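Local coordinates for protein beta-agarase B (PDB 4ATF) that hydrolyses the beta-1,4-linkages between galactose and 3,6-anhydro-galactose in agarose, cutting the chain at random with retention of anomeric configuration, at residues L286-I289 against E290-T293. The protein carries 1 engineered substitution. Sequence-based numbering, arbitrary orientation.
Sequences LSNI and ENNT
Asn288 and Asn291 meet in the turn that joins helix 283-286 to strand 293-306, a compact case of asparagine side chains bonding to the backbone of their own turn. Asn288 has chi1 at -174°, which carries its carboxamide forward along the chain, and OD1 accepts from Asn291 N, three residues on, at 2.9 Å; the N-H points at it at 151°, with the donor tilted somewhat from the carbonyl plane. The two carboxamides also stack, their planes 9° apart, with Asn291 ND2 lying 3.3 Å from Asn288 CG. Replacing Asn288 by an alanine would probably leave Asn291 N without this acceptor and the Asn291 carboxamide without a stacking partner.

A second side-chain-to-backbone bond runs the other way: Asn292 ND2 donates to Asn288 O at 2.8 Å, the acceptor lying close to the Asn292 amide plane. The other end of that buried amide, OD1, bonds to Ser122 OG, while Leu286 CD2 packs 3.9 Å from it. Because Asn288 O can only accept, it marks the nitrogen end of the Asn292 amide; the Ser122 bond then helps fix the rotation of the group.

Ile289 O takes two donors, Asn292 N at 3.0 Å and Thr293 OG1 at 2.7 Å. Beside them Ile289 CG2 touches Thr293 OG1, and both residues rest on Trp86 of strand 82-89. The two donors grip this carbonyl oxygen from opposite faces of its plane, neither on a lone pair, in the link leading into strand 293-306.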
ATOM      1  N   LEU A 286      11.368  13.006  13.881  1.00 15.03           N
ATOM      2  CA  LEU A 286      11.342  13.558  12.511  1.00 16.59           C
ATOM      3  C   LEU A 286      12.679  14.240  12.113  1.00 18.64           C
ATOM      4  O   LEU A 286      12.923  14.449  10.928  1.00 17.73           O
ATOM      5  CB  LEU A 286      10.203  14.584  12.322  1.00 16.05           C
ATOM      6  CG  LEU A 286       8.781  13.978  12.353  1.00 14.92           C
ATOM      7  CD1 LEU A 286       7.661  15.138  12.315  1.00 16.31           C
ATOM      8  CD2 LEU A 286       8.565  12.970  11.229  1.00 14.70           C
ATOM      9  N   SER A 287      13.497  14.618  13.084  1.00 19.30           N
ATOM     10  CA  SER A 287      14.809  15.168  12.797  1.00 21.25           C
ATOM     11  C   SER A 287      15.724  14.143  12.059  1.00 22.25           C
ATOM     12  O   SER A 287      16.766  14.554  11.479  1.00 24.15           O
ATOM     13  CB  SER A 287      15.489  15.732  14.074  1.00 22.16           C
ATOM     14  OG  SER A 287      16.049  14.669  14.823  0.70 19.71           O
ATOM     15  N   ASN A 288      15.405  12.845  12.101  1.00 20.20           N
ATOM     16  CA  ASN A 288      16.199  11.858  11.366  1.00 19.06           C
ATOM     17  C   ASN A 288      15.456  11.636  10.046  1.00 19.19           C
ATOM     18  O   ASN A 288      14.414  10.975  10.039  1.00 16.48           O
ATOM     19  CB  ASN A 288      16.503  10.557  12.168  1.00 18.83           C
ATOM     20  CG  ASN A 288      17.465   9.600  11.422  1.00 20.26           C
ATOM     21  OD1 ASN A 288      17.192   9.187  10.304  1.00 19.22           O
ATOM     22  ND2 ASN A 288      18.598   9.266  12.048  1.00 19.75           N
ATOM     23  N   ILE A 289      15.958  12.266   8.956  1.00 19.73           N
ATOM     24  CA  ILE A 289      15.347  12.166   7.628  1.00 20.26           C
ATOM     25  C   ILE A 289      15.352  10.727   7.095  1.00 19.99           C
ATOM     26  O   ILE A 289      14.330  10.271   6.550  1.00 19.19           O
ATOM     27  CB  ILE A 289      16.031  13.101   6.548  1.00 22.05           C
ATOM     28  CG1 ILE A 289      16.023  14.566   6.954  1.00 27.35           C
ATOM     29  CG2 ILE A 289      15.382  12.909   5.131  1.00 21.81           C
ATOM     30  CD1 ILE A 289      14.611  15.092   7.155  1.00 31.82           C
ATOM     31  N   GLU A 290      16.496  10.040   7.182  1.00 19.30           N
ATOM     32  CA  GLU A 290      16.608   8.686   6.636  1.00 19.64           C
ATOM     33  C   GLU A 290      15.538   7.731   7.256  1.00 18.41           C
ATOM     34  O   GLU A 290      14.969   6.881   6.554  1.00 15.53           O
ATOM     35  CB  GLU A 290      18.010   8.112   6.836  1.00 21.11           C
ATOM     36  CG  GLU A 290      18.171   6.820   6.016  0.60 26.79           C
ATOM     37  CD  GLU A 290      19.304   5.890   6.451  0.60 32.34           C
ATOM     38  OE1 GLU A 290      20.169   6.259   7.283  0.60 34.51           O
ATOM     39  OE2 GLU A 290      19.304   4.744   5.943  0.60 35.11           O
ATOM     40  N   ASN A 291      15.280   7.880   8.563  1.00 16.13           N
ATOM     41  CA  ASN A 291      14.326   7.003   9.231  1.00 15.39           C
ATOM     42  C   ASN A 291      12.906   7.236   8.708  1.00 15.77           C
ATOM     43  O   ASN A 291      12.061   6.338   8.783  1.00 14.86           O
ATOM     44  CB  ASN A 291      14.327   7.212  10.735  1.00 14.22           C
ATOM     45  CG  ASN A 291      15.532   6.588  11.430  1.00 16.53           C
ATOM     46  OD1 ASN A 291      16.205   5.707  10.895  1.00 16.57           O
ATOM     47  ND2 ASN A 291      15.816   7.062  12.648  1.00 16.45           N
ATOM     48  N   ASN A 292      12.652   8.456   8.222  1.00 14.80           N
ATOM     49  CA  ASN A 292      11.351   8.814   7.689  1.00 14.97           C
ATOM     50  C   ASN A 292      11.313   8.973   6.167  1.00 14.59           C
ATOM     51  O   ASN A 292      10.485   9.693   5.643  1.00 13.96           O
ATOM     52  CB  ASN A 292      10.888  10.107   8.373  1.00 14.90           C
ATOM     53  CG  ASN A 292      10.744   9.899   9.866  1.00 15.06           C
ATOM     54  OD1 ASN A 292       9.741   9.356  10.299  1.00 14.69           O
ATOM     55  ND2 ASN A 292      11.755  10.275  10.640  1.00 12.26           N
ATOM     56  N   THR A 293      12.163   8.216   5.476  1.00 13.22           N
ATOM     57  CA  THR A 293      12.173   8.165   4.040  1.00 13.61           C
ATOM     58  C   THR A 293      11.830   6.722   3.578  1.00 13.57           C
ATOM     59  O   THR A 293      12.506   5.770   3.947  1.00 13.74           O
ATOM     60  CB  THR A 293      13.565   8.619   3.464  1.00 14.26           C
ATOM     61  OG1 THR A 293      13.823   9.953   3.904  1.00 14.75           O
ATOM     62  CG2 THR A 293      13.575   8.607   1.935  1.00 14.38           C
TER